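Local coordinates for protein exoribonuclease II, mitochondrial (Candida glabrata, PDB 6F3H) that degrades RNA from its 3' end, probably with magnesium, as the RNB-family nuclease component of the mitochondrial RNA degradosome, at residues L299-I307 with N352-L360; G630-L638 with S674-H685. The protein carries 1 engineered substitution. All coordinates share one frame; numbering follows the deposited sequence.

In the fold
Contact 1 and contact 2 lie on opposite sides of the chain's centre, their own centres about 32 Å apart, and do not touch; both are away from the metal site. Contact 1 is the smaller and only partly buried: it ties the end of helix 293-303 to the loop 352-360 with asparagine amides and one indole. Contact 2 is buried, lies within the RNB domain range and is built on paired strands 632-634 and 677-679; what sets it apart is the bound RNA, whose phosphates meet one end of it. Helix 725-761 touches both, against Asn352, Ile354 and Asn357 in contact 1 and Val631, Phe677 and Tyr678 in contact 2.

Contact 1 (L299-I307 with N352-L360); sequences LNDYAAGNI and NFILGNWDL
The side-chain amide of Asn306 lies flat on the indole of Trp358, the two planes 9° apart and the amide carbon above the middle of the ring system. This stack forms just past helix 293-303, which ends in a Schellman motif with Gly305 at positive phi. Asn306 CB continues the overlap as a CH-pi contact, 3.6 Å from the centroid of the six-membered ring of Trp358. With CG beside the backbone N (chi1 -70°), the amide also lies where both of its polar atoms meet the backbone of the loop 352-360. OD1 of Asn306 accepts from Trp358 N at 2.7 Å, while ND2 of Asn306 donates to Gly356 O at 3.2 Å, within its own amide plane but from above the carbonyl plane. A weak bond from the same ND2 to Asp301 OD1 may help to hold the turn of the amide. The carboxylate of Asp301 is steeply inclined to the indole, its OD1 3.5 Å from Trp358 CZ2, and its OD2 is bonded to Tyr258.

Asn357 works in the reverse sense, reaching back to the helix end. Its CG is anti to the backbone N (chi1 -173°), which lets ND2 of Asn357 donate to Ala304 O at 2.9 Å from somewhat outside the carbonyl plane.

Toward Phe353 the chemistry becomes mostly apolar. Ala303 CB rests 3.9 Å from Phe353 CB, Ala304 CB meets the backbone at Phe353 O and Gly356, and Leu820 touches both Ala303 and Phe353. Asn300 crosses the phenyl ring at a slant, its OD1 3.7 Å from Phe353 CD1. Within the loop, an Asx turn is closed by OD1 of Asn357, which takes the N-H of Asp359 at 2.8 Å, the donor lying in the carbonyl plane.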
loop_
_atom_site.group_PDB
_atom_site.type_symbol
_atom_site.label_atom_id
_atom_site.label_comp_id
_atom_site.label_asym_id
_atom_site.label_seq_id
_atom_site.Cartn_x
_atom_site.Cartn_y
_atom_site.Cartn_z
ATOM N N LEU A 299 -3.774 14.057 -22.992
ATOM C CA LEU A 299 -3.664 14.881 -21.794
ATOM C C LEU A 299 -4.143 14.121 -20.581
ATOM O O LEU A 299 -3.556 14.196 -19.498
ATOM C CB LEU A 299 -4.507 16.130 -21.935
ATOM C CG LEU A 299 -4.103 17.006 -23.093
ATOM C CD1 LEU A 299 -5.223 18.011 -23.338
ATOM C CD2 LEU A 299 -2.772 17.648 -22.787
ATOM N N ASN A 300 -5.204 13.364 -20.764
ATOM C CA ASN A 300 -5.739 12.576 -19.680
ATOM C C ASN A 300 -4.719 11.557 -19.197
ATOM O O ASN A 300 -4.401 11.504 -18.005
ATOM C CB ASN A 300 -7.021 11.923 -20.156
ATOM C CG ASN A 300 -7.688 11.147 -19.089
ATOM O OD1 ASN A 300 -7.999 11.664 -18.028
ATOM N ND2 ASN A 300 -7.931 9.880 -19.362
ATOM N N ASP A 301 -4.171 10.758 -20.111
ATOM C CA ASP A 301 -3.167 9.793 -19.701
ATOM C C ASP A 301 -1.964 10.465 -19.049
ATOM O O ASP A 301 -1.246 9.819 -18.289
ATOM C CB ASP A 301 -2.739 8.941 -20.901
ATOM C CG ASP A 301 -3.750 7.847 -21.232
ATOM O OD1 ASP A 301 -4.497 7.476 -20.315
ATOM O OD2 ASP A 301 -3.793 7.322 -22.368
ATOM N N TYR A 302 -1.733 11.748 -19.291
ATOM C CA TYR A 302 -0.624 12.389 -18.592
ATOM C C TYR A 302 -1.010 12.789 -17.170
ATOM O O TYR A 302 -0.313 12.436 -16.220
ATOM C CB TYR A 302 -0.128 13.598 -19.386
ATOM C CG TYR A 302 1.241 14.087 -18.963
ATOM C CD1 TYR A 302 2.400 13.574 -19.529
ATOM C CD2 TYR A 302 1.374 15.052 -17.981
ATOM C CE1 TYR A 302 3.656 14.019 -19.120
ATOM C CE2 TYR A 302 2.617 15.503 -17.568
ATOM C CZ TYR A 302 3.750 14.987 -18.136
ATOM O OH TYR A 302 4.971 15.453 -17.704
ATOM N N ALA A 303 -2.135 13.496 -17.004
ATOM C CA ALA A 303 -2.573 13.936 -15.677
ATOM C C ALA A 303 -2.779 12.768 -14.729
ATOM O O ALA A 303 -2.518 12.881 -13.525
ATOM C CB ALA A 303 -3.863 14.735 -15.785
ATOM N N ALA A 304 -3.305 11.657 -15.243
ATOM C CA ALA A 304 -3.532 10.464 -14.454
ATOM C C ALA A 304 -2.250 9.760 -14.052
ATOM O O ALA A 304 -2.287 8.925 -13.149
ATOM C CB ALA A 304 -4.404 9.519 -15.245
ATOM N N GLY A 305 -1.122 10.091 -14.668
ATOM C CA GLY A 305 0.143 9.450 -14.360
ATOM C C GLY A 305 0.438 8.183 -15.125
ATOM O O GLY A 305 1.355 7.448 -14.743
ATOM N N ASN A 306 -0.301 7.910 -16.200
ATOM C CA ASN A 306 -0.112 6.686 -16.968
ATOM C C ASN A 306 1.059 6.747 -17.942
ATOM O O ASN A 306 1.653 5.711 -18.249
ATOM C CB ASN A 306 -1.365 6.380 -17.761
ATOM C CG ASN A 306 -2.506 5.968 -16.900
ATOM O OD1 ASN A 306 -2.337 5.294 -15.882
ATOM N ND2 ASN A 306 -3.692 6.390 -17.291
ATOM N N ILE A 307 1.393 7.917 -18.468
ATOM C CA ILE A 307 2.388 7.980 -19.530
ATOM C C ILE A 307 3.472 8.958 -19.151
ATOM O O ILE A 307 4.271 9.363 -20.001
ATOM C CB ILE A 307 1.771 8.408 -20.869
ATOM C CG1 ILE A 307 1.032 9.726 -20.673
ATOM C CG2 ILE A 307 0.870 7.334 -21.422
ATOM C CD1 ILE A 307 0.583 10.338 -21.932
ATOM N N ASN A 352 -11.006 14.607 -10.437
ATOM C CA ASN A 352 -9.798 13.982 -9.969
ATOM C C ASN A 352 -9.388 13.036 -11.075
ATOM O O ASN A 352 -10.066 12.043 -11.346
ATOM C CB ASN A 352 -9.997 13.255 -8.658
ATOM C CG ASN A 352 -8.695 12.859 -8.071
ATOM O OD1 ASN A 352 -7.649 13.151 -8.649
ATOM N ND2 ASN A 352 -8.724 12.176 -6.942
ATOM N N PHE A 353 -8.269 13.336 -11.688
ATOM C CA PHE A 353 -7.803 12.558 -12.815
ATOM C C PHE A 353 -6.957 11.375 -12.400
ATOM O O PHE A 353 -6.783 10.453 -13.196
ATOM C CB PHE A 353 -6.971 13.437 -13.734
ATOM C CG PHE A 353 -7.743 14.513 -14.402
ATOM C CD1 PHE A 353 -8.607 14.218 -15.435
ATOM C CD2 PHE A 353 -7.605 15.822 -13.996
ATOM C CE1 PHE A 353 -9.318 15.198 -16.051
ATOM C CE2 PHE A 353 -8.312 16.809 -14.612
ATOM C CZ PHE A 353 -9.170 16.492 -15.646
ATOM N N ILE A 354 -6.399 11.409 -11.194
ATOM C CA ILE A 354 -5.711 10.264 -10.623
ATOM C C ILE A 354 -6.576 9.033 -10.757
ATOM O O ILE A 354 -6.079 7.906 -10.880
ATOM C CB ILE A 354 -5.389 10.573 -9.154
ATOM C CG1 ILE A 354 -4.663 11.915 -9.067
ATOM C CG2 ILE A 354 -4.576 9.466 -8.533
ATOM C CD1 ILE A 354 -4.486 12.410 -7.660
ATOM N N LEU A 355 -7.885 9.225 -10.758
ATOM C CA LEU A 355 -8.788 8.102 -10.880
ATOM C C LEU A 355 -8.644 7.408 -12.216
ATOM O O LEU A 355 -9.072 6.264 -12.360
ATOM C CB LEU A 355 -10.215 8.597 -10.689
ATOM C CG LEU A 355 -10.228 9.477 -9.437
ATOM C CD1 LEU A 355 -11.593 10.072 -9.185
ATOM C CD2 LEU A 355 -9.762 8.657 -8.239
ATOM N N GLY A 356 -8.055 8.064 -13.192
ATOM C CA GLY A 356 -7.768 7.429 -14.453
ATOM C C GLY A 356 -6.561 6.523 -14.461
ATOM O O GLY A 356 -6.262 5.918 -15.493
ATOM N N ASN A 357 -5.833 6.423 -13.354
ATOM C CA ASN A 357 -4.557 5.739 -13.397
ATOM C C ASN A 357 -4.766 4.234 -13.572
ATOM O O ASN A 357 -5.622 3.625 -12.918
ATOM C CB ASN A 357 -3.777 6.070 -12.135
ATOM C CG ASN A 357 -2.401 5.531 -12.185
ATOM O OD1 ASN A 357 -2.230 4.324 -12.289
ATOM N ND2 ASN A 357 -1.395 6.405 -12.140
ATOM N N TRP A 358 -3.943 3.633 -14.442
ATOM C CA TRP A 358 -4.150 2.240 -14.824
ATOM C C TRP A 358 -3.778 1.295 -13.702
ATOM O O TRP A 358 -4.367 0.219 -13.574
ATOM C CB TRP A 358 -3.331 1.893 -16.068
ATOM C CG TRP A 358 -3.741 2.647 -17.304
ATOM C CD1 TRP A 358 -4.977 3.129 -17.588
ATOM C CD2 TRP A 358 -2.911 3.002 -18.423
ATOM N NE1 TRP A 358 -4.979 3.767 -18.810
ATOM C CE2 TRP A 358 -3.719 3.702 -19.340
ATOM C CE3 TRP A 358 -1.563 2.801 -18.734
ATOM C CZ2 TRP A 358 -3.225 4.197 -20.552
ATOM C CZ3 TRP A 358 -1.073 3.297 -19.933
ATOM C CH2 TRP A 358 -1.901 3.982 -20.829
ATOM N N ASP A 359 -2.812 1.683 -12.884
ATOM C CA ASP A 359 -2.335 0.825 -11.813
ATOM C C ASP A 359 -3.271 0.894 -10.612
ATOM O O ASP A 359 -3.550 -0.125 -9.973
ATOM C CB ASP A 359 -0.910 1.248 -11.473
ATOM C CG ASP A 359 0.045 1.015 -12.643
ATOM O OD1 ASP A 359 -0.277 0.210 -13.555
ATOM O OD2 ASP A 359 1.088 1.696 -12.695
ATOM N N LEU A 360 -3.791 2.088 -10.320
ATOM C CA LEU A 360 -4.885 2.207 -9.370
ATOM C C LEU A 360 -6.012 1.281 -9.768
ATOM O O LEU A 360 -6.602 0.600 -8.924
ATOM C CB LEU A 360 -5.379 3.639 -9.344
ATOM C CG LEU A 360 -6.508 3.892 -8.371
ATOM C CD1 LEU A 360 -6.040 3.491 -6.992
ATOM C CD2 LEU A 360 -6.885 5.362 -8.418
#

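Contact 2 (G630-L638 with S674-H685); sequences GVYRCYNGL and SSSFYSPFPLPH. With nucleotides of chain C.
Cys634 and Phe677 meet in the tightly packed part of the contact: Cys634 CB sits over one face of the phenyl ring, 4.1 Å from its centroid, with SG in an oblique sulfur-aromatic contact with the same ring. Phe677 holds CG between its backbone N and carbonyl carbon (chi1 59°), which swings the ring back across Cys634. SG of Cys634 lies against Ser679 CB and Leu683 CB, and the amide of Asn636 stands almost upright at the rim of the Phe677 ring while its ND2 bonds Leu30 O. Farther along, Pro682 lies over the Tyr632 ring, its CD 3.9 Å from the ring centroid.

Tyr632, Cys634, Phe677 and Ser679 share one face of a two-stranded antiparallel sheet of the RNB domain, in which Tyr632-Ser679 and Cys634-Phe677 are hydrogen-bonded pairs flanking the non-hydrogen-bonded pair Arg633-Tyr678. On the other face Arg633 and Tyr678 run side by side, guanidinium and ring steeply inclined; NH2 of Arg633 makes a weak bond to Tyr678 OH, and NH1 of Arg633 forms a salt bridge with an RNA phosphate.

The looser side is at Leu683 and Pro684, both partly exposed and reached by two waters. Tyr635 N bonds Pro684 O at 3.2 Å, and one water links Pro684 O to Asn636 OD1, another Leu683 O to Arg633 O.

The RNA borders the remaining end. NE2 of His685 donates to OP1 of A3 of chain C at 2.7 Å, nearly straight at 171°, and OG of Ser676 reaches the same OP1 at 2.9 Å. The imidazole carries Tyr635 CB over one face and Arg633 CG at its edge, 3.5 Å from His685 CD2. Beyond it, the phenol oxygen of Tyr635 accepts from Ser674 N at 2.8 Å.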
loop_
_atom_site.group_PDB
_atom_site.type_symbol
_atom_site.label_atom_id
_atom_site.label_comp_id
_atom_site.label_asym_id
_atom_site.label_seq_id
_atom_site.Cartn_x
_atom_site.Cartn_y
_atom_site.Cartn_z
ATOM N N GLY A 630 -0.103 -19.440 7.004
ATOM C CA GLY A 630 -0.855 -18.210 7.117
ATOM C C GLY A 630 -0.056 -17.032 6.594
ATOM O O GLY A 630 1.165 -17.089 6.470
ATOM N N VAL A 631 -0.776 -15.944 6.344
ATOM C CA VAL A 631 -0.199 -14.685 5.900
ATOM C C VAL A 631 -0.000 -13.798 7.115
ATOM O O VAL A 631 -0.964 -13.263 7.663
ATOM C CB VAL A 631 -1.107 -13.986 4.893
ATOM C CG1 VAL A 631 -0.407 -12.766 4.361
ATOM C CG2 VAL A 631 -1.514 -14.955 3.812
ATOM N N TYR A 632 1.241 -13.574 7.485
ATOM C CA TYR A 632 1.536 -12.766 8.652
ATOM C C TYR A 632 1.809 -11.345 8.217
ATOM O O TYR A 632 1.983 -11.065 7.036
ATOM C CB TYR A 632 2.733 -13.330 9.424
ATOM C CG TYR A 632 2.568 -14.783 9.799
ATOM C CD1 TYR A 632 2.606 -15.781 8.832
ATOM C CD2 TYR A 632 2.341 -15.160 11.122
ATOM C CE1 TYR A 632 2.435 -17.114 9.167
ATOM C CE2 TYR A 632 2.162 -16.500 11.472
ATOM C CZ TYR A 632 2.213 -17.479 10.487
ATOM O OH TYR A 632 2.050 -18.830 10.785
ATOM N N ARG A 633 1.843 -10.440 9.186
ATOM C CA ARG A 633 2.224 -9.063 8.949
ATOM C C ARG A 633 3.377 -8.784 9.893
ATOM O O ARG A 633 3.232 -8.939 11.109
ATOM C CB ARG A 633 1.064 -8.106 9.210
ATOM C CG ARG A 633 1.549 -6.679 9.426
ATOM C CD ARG A 633 0.429 -5.678 9.562
ATOM N NE ARG A 633 -0.718 -6.045 8.754
ATOM C CZ ARG A 633 -1.905 -5.468 8.870
ATOM N NH1 ARG A 633 -2.078 -4.506 9.777
ATOM N NH2 ARG A 633 -2.915 -5.870 8.095
ATOM N N CYS A 634 4.510 -8.351 9.342
ATOM C CA CYS A 634 5.770 -8.305 10.065
ATOM C C CYS A 634 6.338 -6.910 9.993
ATOM O O CYS A 634 5.901 -6.083 9.197
ATOM C CB CYS A 634 6.789 -9.309 9.517
ATOM S SG CYS A 634 6.039 -10.849 8.997
ATOM N N TYR A 635 7.318 -6.655 10.849
ATOM C CA TYR A 635 8.000 -5.371 10.847
ATOM C C TYR A 635 9.388 -5.628 11.403
ATOM O O TYR A 635 9.511 -6.101 12.537
ATOM C CB TYR A 635 7.247 -4.325 11.675
ATOM C CG TYR A 635 7.941 -2.981 11.739
ATOM C CD1 TYR A 635 9.082 -2.815 12.498
ATOM C CD2 TYR A 635 7.467 -1.883 11.041
ATOM C CE1 TYR A 635 9.750 -1.612 12.555
ATOM C CE2 TYR A 635 8.144 -0.660 11.093
ATOM C CZ TYR A 635 9.288 -0.542 11.860
ATOM O OH TYR A 635 10.006 0.630 11.963
ATOM N N ASN A 636 10.418 -5.281 10.621
ATOM C CA ASN A 636 11.799 -5.562 10.990
ATOM C C ASN A 636 12.466 -4.395 11.662
ATOM O O ASN A 636 13.265 -4.588 12.577
ATOM C CB ASN A 636 12.656 -5.898 9.775
ATOM C CG ASN A 636 12.355 -7.236 9.193
ATOM O OD1 ASN A 636 11.616 -8.024 9.771
ATOM N ND2 ASN A 636 12.928 -7.507 8.022
ATOM N N GLY A 637 12.244 -3.207 11.159
ATOM C CA GLY A 637 13.020 -2.099 11.629
ATOM C C GLY A 637 14.237 -1.971 10.752
ATOM O O GLY A 637 14.396 -2.666 9.743
ATOM N N LEU A 638 15.124 -1.080 11.164
ATOM C CA LEU A 638 16.306 -0.764 10.384
ATOM C C LEU A 638 17.596 -1.166 11.093
ATOM O O LEU A 638 17.665 -1.258 12.323
ATOM C CB LEU A 638 16.357 0.729 10.051
ATOM C CG LEU A 638 15.255 1.308 9.167
ATOM C CD1 LEU A 638 15.460 2.781 8.937
ATOM C CD2 LEU A 638 15.258 0.606 7.838
ATOM N N SER A 674 11.025 1.819 9.602
ATOM C CA SER A 674 10.701 0.961 8.474
ATOM C C SER A 674 9.190 1.014 8.199
ATOM O O SER A 674 8.474 1.883 8.718
ATOM C CB SER A 674 11.196 -0.457 8.806
ATOM O OG SER A 674 10.817 -1.424 7.842
ATOM N N SER A 675 8.687 0.053 7.426
ATOM C CA SER A 675 7.261 -0.130 7.237
ATOM C C SER A 675 6.964 -1.609 7.397
ATOM O O SER A 675 7.866 -2.453 7.397
ATOM C CB SER A 675 6.777 0.386 5.874
ATOM O OG SER A 675 6.792 -0.623 4.873
ATOM N N SER A 676 5.686 -1.912 7.556
ATOM C CA SER A 676 5.267 -3.275 7.802
ATOM C C SER A 676 4.993 -3.962 6.474
ATOM O O SER A 676 4.689 -3.323 5.465
ATOM C CB SER A 676 4.050 -3.304 8.736
ATOM O OG SER A 676 2.816 -3.415 8.042
ATOM N N PHE A 677 5.155 -5.274 6.474
ATOM C CA PHE A 677 5.036 -6.048 5.257
ATOM C C PHE A 677 4.425 -7.394 5.573
ATOM O O PHE A 677 4.589 -7.914 6.674
ATOM C CB PHE A 677 6.404 -6.235 4.561
ATOM C CG PHE A 677 7.452 -6.930 5.411
ATOM C CD1 PHE A 677 8.227 -6.210 6.319
ATOM C CD2 PHE A 677 7.660 -8.303 5.305
ATOM C CE1 PHE A 677 9.192 -6.851 7.099
ATOM C CE2 PHE A 677 8.624 -8.948 6.085
ATOM C CZ PHE A 677 9.384 -8.226 6.985
ATOM N N TYR A 678 3.731 -7.950 4.588
ATOM C CA TYR A 678 3.169 -9.287 4.678
ATOM C C TYR A 678 4.229 -10.341 4.386
ATOM O O TYR A 678 5.181 -10.114 3.637
ATOM C CB TYR A 678 1.975 -9.433 3.730
ATOM C CG TYR A 678 0.784 -8.570 4.153
ATOM C CD1 TYR A 678 0.070 -8.867 5.307
ATOM C CD2 TYR A 678 0.390 -7.452 3.423
ATOM C CE1 TYR A 678 -1.009 -8.086 5.727
ATOM C CE2 TYR A 678 -0.701 -6.666 3.835
ATOM C CZ TYR A 678 -1.395 -6.997 4.991
ATOM O OH TYR A 678 -2.477 -6.266 5.448
ATOM N N SER A 679 4.071 -11.491 5.023
ATOM C CA SER A 679 5.045 -12.562 4.997
ATOM C C SER A 679 4.324 -13.891 5.028
ATOM O O SER A 679 3.325 -14.034 5.739
ATOM C CB SER A 679 5.974 -12.496 6.208
ATOM O OG SER A 679 6.622 -13.729 6.396
ATOM N N PRO A 680 4.860 -14.904 4.356
ATOM C CA PRO A 680 4.251 -16.235 4.412
ATOM C C PRO A 680 4.693 -17.058 5.604
ATOM O O PRO A 680 4.228 -18.193 5.748
ATOM C CB PRO A 680 4.748 -16.887 3.117
ATOM C CG PRO A 680 5.840 -15.969 2.583
ATOM C CD PRO A 680 6.110 -14.916 3.596
ATOM N N PHE A 681 5.530 -16.518 6.475
ATOM C CA PHE A 681 5.919 -17.248 7.664
ATOM C C PHE A 681 6.104 -16.264 8.798
ATOM O O PHE A 681 6.382 -15.083 8.563
ATOM C CB PHE A 681 7.196 -18.054 7.430
ATOM C CG PHE A 681 8.214 -17.321 6.650
ATOM C CD1 PHE A 681 8.998 -16.359 7.259
ATOM C CD2 PHE A 681 8.388 -17.587 5.292
ATOM C CE1 PHE A 681 9.951 -15.669 6.529
ATOM C CE2 PHE A 681 9.335 -16.905 4.553
ATOM C CZ PHE A 681 10.121 -15.942 5.171
ATOM N N PRO A 682 5.970 -16.720 10.039
ATOM C CA PRO A 682 5.991 -15.807 11.186
ATOM C C PRO A 682 7.300 -15.055 11.318
ATOM O O PRO A 682 8.385 -15.630 11.230
ATOM C CB PRO A 682 5.792 -16.747 12.371
ATOM C CG PRO A 682 6.201 -18.100 11.851
ATOM C CD PRO A 682 5.739 -18.113 10.451
ATOM N N LEU A 683 7.181 -13.759 11.549
ATOM C CA LEU A 683 8.290 -12.889 11.878
ATOM C C LEU A 683 7.734 -11.874 12.846
ATOM O O LEU A 683 6.550 -11.525 12.756
ATOM C CB LEU A 683 8.862 -12.178 10.648
ATOM C CG LEU A 683 9.673 -13.103 9.768
ATOM C CD1 LEU A 683 9.993 -12.429 8.475
ATOM C CD2 LEU A 683 10.927 -13.501 10.509
ATOM N N PRO A 684 8.532 -11.399 13.785
ATOM C CA PRO A 684 8.000 -10.434 14.747
ATOM C C PRO A 684 7.514 -9.171 14.046
ATOM O O PRO A 684 8.176 -8.630 13.155
ATOM C CB PRO A 684 9.190 -10.147 15.671
ATOM C CG PRO A 684 10.392 -10.742 15.005
ATOM C CD PRO A 684 9.907 -11.820 14.094
ATOM N N HIS A 685 6.345 -8.697 14.475
ATOM C CA HIS A 685 5.903 -7.344 14.168
ATOM C C HIS A 685 6.371 -6.541 15.364
ATOM O O HIS A 685 5.700 -6.466 16.391
ATOM C CB HIS A 685 4.400 -7.264 13.946
ATOM C CG HIS A 685 3.949 -5.944 13.401
ATOM N ND1 HIS A 685 4.352 -4.744 13.947
ATOM C CD2 HIS A 685 3.168 -5.631 12.342
ATOM C CE1 HIS A 685 3.824 -3.747 13.265
ATOM N NE2 HIS A 685 3.103 -4.258 12.283
ATOM P P G C 2 4.101 2.242 7.864
ATOM O OP1 G C 2 3.998 0.934 7.139
ATOM O OP2 G C 2 3.246 3.442 7.626
ATOM O "O5'" G C 2 3.962 2.007 9.423
ATOM C "C5'" G C 2 4.888 1.185 10.104
ATOM C "C4'" G C 2 4.456 0.928 11.520
ATOM O "O4'" G C 2 4.586 2.127 12.312
ATOM C "C3'" G C 2 3.015 0.519 11.708
ATOM O "O3'" G C 2 2.833 -0.847 11.419
ATOM C "C2'" G C 2 2.762 0.883 13.160
ATOM O "O2'" G C 2 3.289 -0.094 14.037
ATOM C "C1'" G C 2 3.593 2.151 13.302
ATOM N N9 G C 2 2.787 3.316 13.017
ATOM C C8 G C 2 2.877 3.998 11.835
ATOM N N7 G C 2 2.057 4.994 11.808
ATOM C C5 G C 2 1.416 4.927 13.037
ATOM C C6 G C 2 0.423 5.765 13.549
ATOM O O6 G C 2 -0.054 6.731 12.949
ATOM N N1 G C 2 0.017 5.380 14.844
ATOM C C2 G C 2 0.509 4.305 15.579
ATOM N N2 G C 2 -0.031 4.121 16.820
ATOM N N3 G C 2 1.465 3.500 15.083
ATOM C C4 G C 2 1.848 3.885 13.826
ATOM P P A C 3 1.432 -1.352 10.883
ATOM O OP1 A C 3 1.490 -2.809 10.595
ATOM O OP2 A C 3 1.033 -0.424 9.825
ATOM O "O5'" A C 3 0.469 -1.066 12.120
ATOM C "C5'" A C 3 0.588 -1.806 13.322
ATOM C "C4'" A C 3 -0.475 -1.429 14.325
ATOM O "O4'" A C 3 -0.241 -0.082 14.811
ATOM C "C3'" A C 3 -1.908 -1.405 13.805
ATOM O "O3'" A C 3 -2.499 -2.688 13.770
ATOM C "C2'" A C 3 -2.588 -0.426 14.750
ATOM O "O2'" A C 3 -2.894 -1.023 15.988
ATOM C "C1'" A C 3 -1.468 0.586 14.972
ATOM N N9 A C 3 -1.531 1.583 13.918
ATOM C C8 A C 3 -0.917 1.569 12.701
ATOM N N7 A C 3 -1.221 2.602 11.973
ATOM C C5 A C 3 -2.094 3.292 12.778
ATOM C C6 A C 3 -2.769 4.475 12.578
ATOM N N6 A C 3 -2.651 5.184 11.459
ATOM N N1 A C 3 -3.570 4.886 13.588
ATOM C C2 A C 3 -3.667 4.150 14.714
ATOM N N3 A C 3 -3.073 3.007 15.018
ATOM C C4 A C 3 -2.312 2.663 13.979
ATOM P P A C 1 8.139 5.098 4.024
ATOM O OP1 A C 1 7.270 4.461 3.009
ATOM O OP2 A C 1 8.983 4.255 4.920
ATOM O "O5'" A C 1 7.111 5.949 4.884
ATOM C "C5'" A C 1 6.126 5.292 5.659
ATOM C "C4'" A C 1 6.683 4.876 6.997
ATOM O "O4'" A C 1 7.126 6.055 7.723
ATOM C "C3'" A C 1 5.681 4.215 7.922
ATOM O "O3'" A C 1 5.557 2.836 7.715
ATOM C "C2'" A C 1 6.177 4.590 9.305
ATOM O "O2'" A C 1 7.293 3.788 9.660
ATOM C "C1'" A C 1 6.663 6.008 9.052
ATOM N N9 A C 1 5.568 6.989 9.133
ATOM C C8 A C 1 4.238 6.827 8.814
ATOM N N7 A C 1 3.528 7.909 8.961
ATOM C C5 A C 1 4.455 8.845 9.389
ATOM C C6 A C 1 4.329 10.197 9.723
ATOM N N6 A C 1 3.162 10.846 9.671
ATOM N N1 A C 1 5.446 10.856 10.111
ATOM C C2 A C 1 6.607 10.195 10.162
ATOM N N3 A C 1 6.856 8.922 9.872
ATOM C C4 A C 1 5.721 8.302 9.490
HETATM O O HOH W 1 3.899 -11.633 11.790
HETATM O O HOH W 2 10.709 -9.248 12.317
#